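Local coordinates for protein glucose-resistance amylase regulator (Weissella paramesenteroides ATCC 33313, PDB 4RK6) that binds glucose in the cleft of a LacI-family sugar-binding core and probably acts as a DNA-binding repressor that regulates transcription, at residues Glu110-Met114 with Thr144-Phe149; Ala130-Lys136 with Phe164-His170; Ala192-Asp198 with Leu219-Asp225. All blocks are in the same frame, centred on the assembly; numbering follows the deposited sequence.

Contact 1. Residues Glu110-Met114 with Thr144-Phe149; sequences EFEMM and TRRTNF. With GLC (alpha-D-glucopyranose), chain C.
The methyl CG2 of T144 packs on CB and CG of E110, crossing that side chain at about a right angle where the first turns of two helices meet. R145, next along, carries the polar heart of the contact. Its chain runs extended from CG to NE and meets the E110 carboxylate side-on, one nitrogen to each oxygen. R145 NE reaches E110 OE1 at 2.9 Å along an almost straight bond (177°); the bond uses the syn lone pair of OE1, and that oxygen lies in the guanidinium plane of R145. R145 NH2 reaches E110 OE2, also at 2.9 Å, but bent to 144°, the carboxylate and guanidinium planes being clearly tilted against each other. E110 bends at chi2 to turn its carboxylate to this edge.

At the far end of the guanidinium, NH1 and NH2 of R145 both donate to O4 of the bound glucose, each at 2.9 Å. E110 is therefore a second-shell residue that orients a first-shell arginine, in the sugar cleft of a periplasmic-binding-protein-like fold. The selenomethionine M114, bent at chi2 and chi3, brings its CE against the arginine stem, 3.7 Å from CB of R145.

N148 fits between the helices, which cross at -56°. Its OD1 lies at the edge of the F111 ring, 3.5 Å from CD1, with amide and ring planes nearly perpendicular. N148 ND2 donates to a water that in turn donates to E110 OE1, giving that oxygen a second partner besides R145. Last comes F149: its CB touches M114 SE at 4.0 Å, and the selenium stands obliquely to the F149 ring, 5.3 Å from its centroid, a Met-aromatic contact.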
loop_
_atom_site.group_PDB
_atom_site.type_symbol
_atom_site.label_atom_id
_atom_site.label_comp_id
_atom_site.label_asym_id
_atom_site.label_seq_id
_atom_site.Cartn_x
_atom_site.Cartn_y
_atom_site.Cartn_z
ATOM N N GLU A 110 9.486 -11.752 -17.751
ATOM C CA GLU A 110 9.645 -10.327 -18.045
ATOM C C GLU A 110 9.586 -10.010 -19.538
ATOM O O GLU A 110 8.921 -9.060 -19.937
ATOM C CB GLU A 110 10.928 -9.776 -17.414
ATOM C CG GLU A 110 10.840 -9.556 -15.914
ATOM C CD GLU A 110 10.192 -8.222 -15.541
ATOM O OE1 GLU A 110 9.933 -7.376 -16.431
ATOM O OE2 GLU A 110 9.984 -8.017 -14.342
ATOM N N PHE A 111 10.251 -10.798 -20.382
ATOM C CA PHE A 111 10.195 -10.487 -21.794
ATOM C C PHE A 111 8.794 -10.696 -22.360
ATOM O O PHE A 111 8.339 -9.914 -23.184
ATOM C CB PHE A 111 11.224 -11.262 -22.619
ATOM C CG PHE A 111 11.197 -10.880 -24.063
ATOM C CD1 PHE A 111 11.786 -9.690 -24.491
ATOM C CD2 PHE A 111 10.504 -11.655 -24.982
ATOM C CE1 PHE A 111 11.706 -9.299 -25.809
ATOM C CE2 PHE A 111 10.432 -11.269 -26.306
ATOM C CZ PHE A 111 11.033 -10.091 -26.719
ATOM N N GLU A 112 8.123 -11.764 -21.942
ATOM C CA GLU A 112 6.761 -12.014 -22.409
ATOM C C GLU A 112 5.822 -10.883 -22.019
ATOM O O GLU A 112 4.977 -10.468 -22.837
ATOM C CB GLU A 112 6.243 -13.329 -21.845
ATOM C CG GLU A 112 4.963 -13.840 -22.480
ATOM C CD GLU A 112 4.525 -15.175 -21.895
ATOM O OE1 GLU A 112 3.353 -15.288 -21.487
ATOM O OE2 GLU A 112 5.353 -16.112 -21.829
HETATM N N MSE A 113 5.942 -10.399 -20.775
HETATM C CA MSE A 113 5.111 -9.251 -20.327
HETATM C C MSE A 113 5.333 -8.091 -21.231
HETATM O O MSE A 113 4.380 -7.542 -21.809
HETATM C CB MSE A 113 5.419 -8.793 -18.904
HETATM C CG MSE A 113 4.923 -9.788 -17.864
HETATM SE SE MSE A 113 4.873 -8.906 -16.106
HETATM C CE MSE A 113 6.819 -8.965 -15.740
HETATM N N MSE A 114 6.596 -7.715 -21.404
HETATM C CA MSE A 114 6.919 -6.526 -22.196
HETATM C C MSE A 114 6.536 -6.685 -23.635
HETATM O O MSE A 114 5.981 -5.774 -24.253
HETATM C CB MSE A 114 8.400 -6.201 -22.127
HETATM C CG MSE A 114 8.748 -4.935 -22.895
HETATM SE SE MSE A 114 7.974 -3.339 -22.022
HETATM C CE MSE A 114 8.990 -3.479 -20.367
ATOM N N THR A 144 16.290 -4.685 -16.663
ATOM C CA THR A 144 15.502 -5.698 -17.326
ATOM C C THR A 144 14.462 -5.125 -18.274
ATOM O O THR A 144 14.375 -5.525 -19.425
ATOM C CB THR A 144 14.812 -6.568 -16.260
ATOM O OG1 THR A 144 15.808 -7.068 -15.359
ATOM C CG2 THR A 144 14.032 -7.721 -16.894
ATOM N N ARG A 145 13.637 -4.207 -17.777
ATOM C CA ARG A 145 12.546 -3.680 -18.605
ATOM C C ARG A 145 13.010 -2.788 -19.737
ATOM O O ARG A 145 12.496 -2.878 -20.838
ATOM C CB ARG A 145 11.504 -3.000 -17.729
ATOM C CG ARG A 145 10.834 -4.074 -16.889
ATOM C CD ARG A 145 9.642 -3.632 -16.058
ATOM N NE ARG A 145 9.120 -4.833 -15.414
ATOM C CZ ARG A 145 8.268 -4.860 -14.395
ATOM N NH1 ARG A 145 7.769 -3.737 -13.877
ATOM N NH2 ARG A 145 7.932 -6.038 -13.878
ATOM N N ARG A 146 13.958 -1.909 -19.458
ATOM C CA ARG A 146 14.600 -1.107 -20.495
ATOM C C ARG A 146 15.104 -1.995 -21.639
ATOM O O ARG A 146 14.817 -1.746 -22.822
ATOM C CB ARG A 146 15.778 -0.350 -19.867
ATOM C CG ARG A 146 16.563 0.536 -20.813
ATOM C CD ARG A 146 17.934 0.867 -20.243
ATOM N NE ARG A 146 18.700 1.718 -21.154
ATOM C CZ ARG A 146 18.908 3.031 -21.004
ATOM N NH1 ARG A 146 18.438 3.704 -19.957
ATOM N NH2 ARG A 146 19.635 3.676 -21.908
ATOM N N THR A 147 15.868 -3.020 -21.273
ATOM C CA THR A 147 16.432 -3.919 -22.273
ATOM C C THR A 147 15.362 -4.690 -23.045
ATOM O O THR A 147 15.411 -4.768 -24.270
ATOM C CB THR A 147 17.492 -4.817 -21.632
ATOM O OG1 THR A 147 18.607 -3.981 -21.315
ATOM C CG2 THR A 147 17.915 -5.911 -22.572
ATOM N N ASN A 148 14.353 -5.211 -22.344
ATOM C CA ASN A 148 13.280 -5.934 -23.034
ATOM C C ASN A 148 12.418 -5.051 -23.925
ATOM O O ASN A 148 11.977 -5.479 -24.989
ATOM C CB ASN A 148 12.417 -6.684 -22.025
ATOM C CG ASN A 148 13.107 -7.888 -21.449
ATOM O OD1 ASN A 148 14.012 -8.482 -22.064
ATOM N ND2 ASN A 148 12.703 -8.263 -20.264
ATOM N N PHE A 149 12.194 -3.808 -23.493
ATOM C CA PHE A 149 11.453 -2.834 -24.298
ATOM C C PHE A 149 12.182 -2.585 -25.592
ATOM O O PHE A 149 11.600 -2.648 -26.659
ATOM C CB PHE A 149 11.283 -1.539 -23.505
ATOM C CG PHE A 149 10.629 -0.419 -24.274
ATOM C CD1 PHE A 149 9.366 -0.578 -24.833
ATOM C CD2 PHE A 149 11.269 0.798 -24.425
ATOM C CE1 PHE A 149 8.754 0.455 -25.537
ATOM C CE2 PHE A 149 10.654 1.846 -25.100
ATOM C CZ PHE A 149 9.406 1.666 -25.686
HETATM C C1 GLC C . 9.511 -4.985 -8.587
HETATM C C2 GLC C . 9.063 -6.326 -9.167
HETATM C C3 GLC C . 8.341 -6.192 -10.492
HETATM C C4 GLC C . 7.291 -5.082 -10.396
HETATM C C5 GLC C . 8.016 -3.778 -10.061
HETATM C C6 GLC C . 7.044 -2.609 -9.920
HETATM O O1 GLC C . 10.692 -4.656 -9.209
HETATM O O2 GLC C . 10.184 -7.182 -9.379
HETATM O O3 GLC C . 7.726 -7.455 -10.723
HETATM O O4 GLC C . 6.569 -5.004 -11.588
HETATM O O5 GLC C . 8.656 -3.879 -8.816
HETATM O O6 GLC C . 6.136 -2.828 -8.887
HETATM O O HOH W 1 10.329 -6.832 -19.044
#

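Contact 2. Residues Ala130-Lys136 with Phe164-His170; sequences ALVGDTK and FLYGNDH. With GLC (alpha-D-glucopyranose), chain C.
Three backbone hydrogen bonds tie 130-133 to 164-166 in parallel register: L131 N to F164 O, Y166 N to L131 O and G133 N to Y166 O. Beyond the strands T135 takes over, giving two bonds to one acceptor, G167 O. T135 N approaches from above the carbonyl plane at 3.0 Å, whereas T135 OG1 lies in that plane, on a lone pair, at 2.7 Å. The hydroxyl sits between its own backbone N and carbonyl carbon (chi1 71°), which turns it to this oxygen.

Apolar contacts alternate across the sheet. CB of A130 meets CB of F164 at 3.8 Å on one face; on the other, L131 CB meets L165 CD2 beneath helix 144-155. That helix joins the two strands in a beta-alpha-beta crossover, and the loops at their C-terminal ends face the sugar cleft, as usual in this fold.

Charge enters through K136, whose chain crosses N168 at about a right angle. K136 NZ donates to N168 O at 2.9 Å and also forms a salt bridge with D134 OD1 at 3.2 Å, the nitrogen approaching from above the D134 carboxylate plane.

The H170 ring is sandwiched. D134 CB makes a CH-pi contact on one face, 3.7 Å from the ring centroid and offset toward the rim, and glucose C6 covers the opposite face over its centre. H170 ND1 is hydrogen-bonded to T196 OG1, which fixes the ring's rotation.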
loop_
_atom_site.group_PDB
_atom_site.type_symbol
_atom_site.label_atom_id
_atom_site.label_comp_id
_atom_site.label_asym_id
_atom_site.label_seq_id
_atom_site.Cartn_x
_atom_site.Cartn_y
_atom_site.Cartn_z
ATOM N N ALA A 130 7.100 5.339 -25.355
ATOM C CA ALA A 130 8.011 5.566 -24.248
ATOM C C ALA A 130 7.884 4.467 -23.176
ATOM O O ALA A 130 6.789 3.961 -22.930
ATOM C CB ALA A 130 7.767 6.919 -23.631
ATOM N N LEU A 131 9.015 4.116 -22.564
ATOM C CA LEU A 131 9.043 3.359 -21.324
ATOM C C LEU A 131 9.318 4.353 -20.210
ATOM O O LEU A 131 10.325 5.069 -20.229
ATOM C CB LEU A 131 10.126 2.262 -21.364
ATOM C CG LEU A 131 10.200 1.362 -20.125
ATOM C CD1 LEU A 131 9.010 0.424 -20.071
ATOM C CD2 LEU A 131 11.477 0.533 -20.132
ATOM N N VAL A 132 8.405 4.407 -19.237
ATOM C CA VAL A 132 8.477 5.380 -18.140
ATOM C C VAL A 132 8.453 4.652 -16.809
ATOM O O VAL A 132 7.606 3.809 -16.581
ATOM C CB VAL A 132 7.315 6.410 -18.173
ATOM C CG1 VAL A 132 7.457 7.416 -17.045
ATOM C CG2 VAL A 132 7.285 7.129 -19.517
ATOM N N GLY A 133 9.404 4.965 -15.941
ATOM C CA GLY A 133 9.513 4.329 -14.654
ATOM C C GLY A 133 10.959 4.033 -14.328
ATOM O O GLY A 133 11.820 4.913 -14.432
ATOM N N ASP A 134 11.226 2.805 -13.917
ATOM C CA ASP A 134 12.591 2.391 -13.616
ATOM C C ASP A 134 13.284 1.946 -14.917
ATOM O O ASP A 134 13.143 0.812 -15.355
ATOM C CB ASP A 134 12.593 1.321 -12.521
ATOM C CG ASP A 134 13.991 0.972 -12.046
ATOM O OD1 ASP A 134 14.958 1.459 -12.644
ATOM O OD2 ASP A 134 14.124 0.225 -11.066
ATOM N N THR A 135 14.008 2.881 -15.537
ATOM C CA THR A 135 14.612 2.663 -16.861
ATOM C C THR A 135 16.131 2.856 -16.847
ATOM O O THR A 135 16.763 2.799 -17.895
ATOM C CB THR A 135 14.047 3.613 -17.931
ATOM O OG1 THR A 135 14.501 4.952 -17.698
ATOM C CG2 THR A 135 12.530 3.607 -17.964
ATOM N N LYS A 136 16.697 3.093 -15.673
ATOM C CA LYS A 136 18.121 3.429 -15.554
ATOM C C LYS A 136 19.054 2.233 -15.743
ATOM O O LYS A 136 18.701 1.082 -15.459
ATOM C CB LYS A 136 18.409 4.060 -14.193
ATOM C CG LYS A 136 18.146 3.171 -12.983
ATOM C CD LYS A 136 18.296 3.947 -11.679
ATOM C CE LYS A 136 18.221 3.038 -10.457
ATOM N NZ LYS A 136 16.880 2.405 -10.256
ATOM N N PHE A 164 11.580 5.772 -26.688
ATOM C CA PHE A 164 11.814 6.830 -25.694
ATOM C C PHE A 164 11.861 6.251 -24.291
ATOM O O PHE A 164 11.172 5.300 -24.004
ATOM C CB PHE A 164 10.722 7.901 -25.793
ATOM C CG PHE A 164 10.629 8.537 -27.143
ATOM C CD1 PHE A 164 9.956 7.893 -28.181
ATOM C CD2 PHE A 164 11.243 9.753 -27.391
ATOM C CE1 PHE A 164 9.878 8.472 -29.441
ATOM C CE2 PHE A 164 11.169 10.331 -28.645
ATOM C CZ PHE A 164 10.498 9.689 -29.664
ATOM N N LEU A 165 12.705 6.819 -23.435
ATOM C CA LEU A 165 12.911 6.330 -22.083
ATOM C C LEU A 165 12.840 7.473 -21.089
ATOM O O LEU A 165 13.322 8.561 -21.374
ATOM C CB LEU A 165 14.294 5.701 -21.944
ATOM C CG LEU A 165 14.619 4.538 -22.864
ATOM C CD1 LEU A 165 16.092 4.173 -22.776
ATOM C CD2 LEU A 165 13.751 3.336 -22.535
ATOM N N TYR A 166 12.277 7.228 -19.914
ATOM C CA TYR A 166 12.401 8.188 -18.815
ATOM C C TYR A 166 12.269 7.548 -17.473
ATOM O O TYR A 166 11.322 6.808 -17.239
ATOM C CB TYR A 166 11.340 9.287 -18.896
ATOM C CG TYR A 166 11.486 10.340 -17.817
ATOM C CD1 TYR A 166 10.926 10.157 -16.554
ATOM C CD2 TYR A 166 12.242 11.501 -18.039
ATOM C CE1 TYR A 166 11.072 11.098 -15.561
ATOM C CE2 TYR A 166 12.388 12.462 -17.042
ATOM C CZ TYR A 166 11.801 12.243 -15.805
ATOM O OH TYR A 166 11.905 13.142 -14.787
ATOM N N GLY A 167 13.200 7.879 -16.578
ATOM C CA GLY A 167 12.991 7.653 -15.151
ATOM C C GLY A 167 13.942 6.694 -14.470
ATOM O O GLY A 167 14.537 5.815 -15.108
ATOM N N ASN A 168 14.040 6.867 -13.157
ATOM C CA ASN A 168 14.913 6.076 -12.275
ATOM C C ASN A 168 14.198 5.212 -11.250
ATOM O O ASN A 168 14.858 4.517 -10.487
ATOM C CB ASN A 168 15.828 7.024 -11.510
ATOM C CG ASN A 168 16.734 7.790 -12.433
ATOM O OD1 ASN A 168 17.315 7.208 -13.336
ATOM N ND2 ASN A 168 16.831 9.103 -12.239
ATOM N N ASP A 169 12.866 5.269 -11.196
ATOM C CA ASP A 169 12.161 4.482 -10.190
ATOM C C ASP A 169 10.688 4.338 -10.546
ATOM O O ASP A 169 10.233 4.909 -11.538
ATOM C CB ASP A 169 12.365 5.082 -8.789
ATOM C CG ASP A 169 11.696 6.430 -8.592
ATOM O OD1 ASP A 169 10.613 6.698 -9.150
ATOM O OD2 ASP A 169 12.252 7.220 -7.797
ATOM N N HIS A 170 9.957 3.586 -9.717
ATOM C CA HIS A 170 8.572 3.205 -10.032
ATOM C C HIS A 170 7.551 4.134 -9.364
ATOM O O HIS A 170 6.404 3.726 -9.144
ATOM C CB HIS A 170 8.288 1.794 -9.499
ATOM C CG HIS A 170 9.110 0.721 -10.119
ATOM N ND1 HIS A 170 9.004 0.372 -11.449
ATOM C CD2 HIS A 170 10.009 -0.134 -9.572
ATOM C CE1 HIS A 170 9.830 -0.623 -11.706
ATOM N NE2 HIS A 170 10.454 -0.945 -10.583
HETATM C C1 GLC C . 9.511 -4.985 -8.587
HETATM C C2 GLC C . 9.063 -6.326 -9.167
HETATM C C3 GLC C . 8.341 -6.192 -10.492
HETATM C C4 GLC C . 7.291 -5.082 -10.396
HETATM C C5 GLC C . 8.016 -3.778 -10.061
HETATM C C6 GLC C . 7.044 -2.609 -9.920
HETATM O O1 GLC C . 10.692 -4.656 -9.209
HETATM O O2 GLC C . 10.184 -7.182 -9.379
HETATM O O3 GLC C . 7.726 -7.455 -10.723
HETATM O O4 GLC C . 6.569 -5.004 -11.588
HETATM O O5 GLC C . 8.656 -3.879 -8.816
HETATM O O6 GLC C . 6.136 -2.828 -8.887
#

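Contact 3. Residues Ala192-Asp198 with Leu219-Asp225; sequences AAIATAD and LSIVTID. With GLC (alpha-D-glucopyranose), chain C.
Strands 192-195 and 220-223 run parallel, their axes 4.6 Å apart and 16° from alignment, with A192 paired to S220 and A195 to T223. Four backbone bonds link them, from A193 N to S220 O at 2.8 Å through to I224 N to A195 O, where the second chain turns a corner. Helix 198-210 completes the beta-alpha-beta unit and covers the face carrying A193, A195 and I221; I194 and V222 turn to helix 110-123.

On the face of A195, its CB rests 4.0 Å from T223 CG2. D198, in the first turn of the helix, crosses T223 at about a right angle, and T223 OG1 donates to D198 OD1 on its anti side at 2.7 Å. The D198 carboxylate also accepts from the backbone N of G226 and L227, bracing the turn after D225. D225 CB packs 3.5 Å from D198 OD2, their carboxylate planes 84° apart.

D225 splits its oxygens over the sugar: glucose O4 donates to D225 OD1 at 2.5 Å and O6 to D225 OD2 at 2.6 Å. A water accepting from D198 N donates to D225 OD2. Engaging two hydroxyls with one carboxylate is consistent with recognition of O4 and O6 of a hexose such as the bound glucose.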
loop_
_atom_site.group_PDB
_atom_site.type_symbol
_atom_site.label_atom_id
_atom_site.label_comp_id
_atom_site.label_asym_id
_atom_site.label_seq_id
_atom_site.Cartn_x
_atom_site.Cartn_y
_atom_site.Cartn_z
ATOM N N ALA A 192 2.193 6.791 -26.870
ATOM C CA ALA A 192 1.905 5.805 -25.826
ATOM C C ALA A 192 3.080 5.687 -24.894
ATOM O O ALA A 192 4.242 5.867 -25.282
ATOM C CB ALA A 192 1.589 4.452 -26.425
ATOM N N ALA A 193 2.771 5.402 -23.637
ATOM C CA ALA A 193 3.770 5.184 -22.621
ATOM C C ALA A 193 3.486 3.864 -21.907
ATOM O O ALA A 193 2.351 3.564 -21.567
ATOM C CB ALA A 193 3.770 6.329 -21.624
ATOM N N ILE A 194 4.529 3.069 -21.738
ATOM C CA ILE A 194 4.470 1.847 -20.959
ATOM C C ILE A 194 5.032 2.204 -19.598
ATOM O O ILE A 194 6.195 2.591 -19.466
ATOM C CB ILE A 194 5.295 0.719 -21.595
ATOM C CG1 ILE A 194 4.738 0.395 -22.983
ATOM C CG2 ILE A 194 5.263 -0.503 -20.703
ATOM C CD1 ILE A 194 5.546 -0.582 -23.802
ATOM N N ALA A 195 4.203 2.099 -18.572
ATOM C CA ALA A 195 4.595 2.469 -17.221
ATOM C C ALA A 195 5.094 1.254 -16.461
ATOM O O ALA A 195 4.388 0.245 -16.404
ATOM C CB ALA A 195 3.384 3.079 -16.518
ATOM N N THR A 196 6.269 1.334 -15.825
ATOM C CA THR A 196 6.866 0.139 -15.212
ATOM C C THR A 196 6.190 -0.280 -13.903
ATOM O O THR A 196 6.475 -1.356 -13.374
ATOM C CB THR A 196 8.381 0.289 -14.926
ATOM O OG1 THR A 196 8.602 1.326 -13.957
ATOM C CG2 THR A 196 9.119 0.568 -16.178
ATOM N N ALA A 197 5.318 0.577 -13.378
ATOM C CA ALA A 197 4.478 0.223 -12.231
ATOM C C ALA A 197 3.199 1.008 -12.299
ATOM O O ALA A 197 3.126 2.039 -12.974
ATOM C CB ALA A 197 5.197 0.480 -10.924
ATOM N N ASP A 198 2.152 0.505 -11.648
ATOM C CA ASP A 198 0.847 1.170 -11.706
ATOM C C ASP A 198 0.876 2.670 -11.315
ATOM O O ASP A 198 0.230 3.498 -11.973
ATOM C CB ASP A 198 -0.179 0.464 -10.820
ATOM C CG ASP A 198 -0.364 -1.007 -11.188
ATOM O OD1 ASP A 198 -0.243 -1.387 -12.380
ATOM O OD2 ASP A 198 -0.642 -1.764 -10.242
ATOM N N LEU A 219 -2.532 10.739 -24.873
ATOM C CA LEU A 219 -1.480 9.789 -24.484
ATOM C C LEU A 219 -2.130 8.493 -24.052
ATOM O O LEU A 219 -2.944 8.505 -23.133
ATOM C CB LEU A 219 -0.634 10.304 -23.314
ATOM C CG LEU A 219 0.463 9.342 -22.834
ATOM C CD1 LEU A 219 1.533 9.154 -23.893
ATOM C CD2 LEU A 219 1.081 9.793 -21.501
ATOM N N SER A 220 -1.774 7.394 -24.716
ATOM C CA SER A 220 -2.181 6.062 -24.294
ATOM C C SER A 220 -1.216 5.516 -23.233
ATOM O O SER A 220 -0.019 5.800 -23.276
ATOM C CB SER A 220 -2.231 5.131 -25.516
ATOM O OG SER A 220 -3.348 5.441 -26.353
ATOM N N ILE A 221 -1.732 4.714 -22.291
ATOM C CA ILE A 221 -0.904 4.189 -21.221
ATOM C C ILE A 221 -1.238 2.726 -20.992
ATOM O O ILE A 221 -2.422 2.356 -20.962
ATOM C CB ILE A 221 -1.097 4.956 -19.879
ATOM C CG1 ILE A 221 -0.788 6.441 -20.013
ATOM C CG2 ILE A 221 -0.227 4.372 -18.766
ATOM C CD1 ILE A 221 -1.262 7.225 -18.799
ATOM N N VAL A 222 -0.194 1.917 -20.822
ATOM C CA VAL A 222 -0.326 0.560 -20.290
ATOM C C VAL A 222 0.628 0.435 -19.110
ATOM O O VAL A 222 1.795 0.828 -19.202
ATOM C CB VAL A 222 -0.028 -0.544 -21.326
ATOM C CG1 VAL A 222 -0.151 -1.919 -20.674
ATOM C CG2 VAL A 222 -0.950 -0.445 -22.526
ATOM N N THR A 223 0.147 -0.095 -17.989
ATOM C CA THR A 223 1.013 -0.308 -16.820
ATOM C C THR A 223 1.350 -1.777 -16.599
ATOM O O THR A 223 0.685 -2.660 -17.129
ATOM C CB THR A 223 0.419 0.211 -15.491
ATOM O OG1 THR A 223 -0.565 -0.708 -15.001
ATOM C CG2 THR A 223 -0.179 1.567 -15.637
ATOM N N ILE A 224 2.387 -2.002 -15.813
ATOM C CA ILE A 224 2.755 -3.335 -15.356
ATOM C C ILE A 224 2.478 -3.455 -13.874
ATOM O O ILE A 224 2.945 -2.638 -13.093
ATOM C CB ILE A 224 4.234 -3.633 -15.620
ATOM C CG1 ILE A 224 4.452 -3.714 -17.122
ATOM C CG2 ILE A 224 4.622 -4.941 -14.916
ATOM C CD1 ILE A 224 5.906 -3.682 -17.542
ATOM N N ASP A 225 1.680 -4.479 -13.525
ATOM C CA ASP A 225 1.428 -5.006 -12.181
ATOM C C ASP A 225 -0.068 -5.325 -12.029
ATOM O O ASP A 225 -0.436 -6.405 -11.593
ATOM C CB ASP A 225 1.858 -4.109 -11.013
ATOM C CG ASP A 225 3.353 -4.132 -10.767
ATOM O OD1 ASP A 225 4.057 -4.951 -11.406
ATOM O OD2 ASP A 225 3.827 -3.287 -9.971
HETATM C C1 GLC C . 9.511 -4.985 -8.587
HETATM C C2 GLC C . 9.063 -6.326 -9.167
HETATM C C3 GLC C . 8.341 -6.192 -10.492
HETATM C C4 GLC C . 7.291 -5.082 -10.396
HETATM C C5 GLC C . 8.016 -3.778 -10.061
HETATM C C6 GLC C . 7.044 -2.609 -9.920
HETATM O O1 GLC C . 10.692 -4.656 -9.209
HETATM O O2 GLC C . 10.184 -7.182 -9.379
HETATM O O3 GLC C . 7.726 -7.455 -10.723
HETATM O O4 GLC C . 6.569 -5.004 -11.588
HETATM O O5 GLC C . 8.656 -3.879 -8.816
HETATM O O6 GLC C . 6.136 -2.828 -8.887
HETATM O O HOH W 2 2.146 -1.342 -9.259
#

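How the contacts relate
All three contacts carry residues that touch the bound glucose. Contacts 2 and 3 share a sheet: strands 129-132 and 192-195 are neighbours, with A130 O 2.7 Å from I194 N, and the centres of contacts 2 and 3 lie about 10 Å apart. T196 links these two contacts at the pocket. Contact 1 lies on this sheet, about 12 Å and 13 Å from contacts 2 and 3 between centres; F149 CD2 reaches L131 CB at 3.6 Å, and R146 NH1 meets T135 O at 2.8 Å. Contacts 1 and 3 converge on glucose O4, and close to it R145 NH1 comes within 2.8 Å of T196 O.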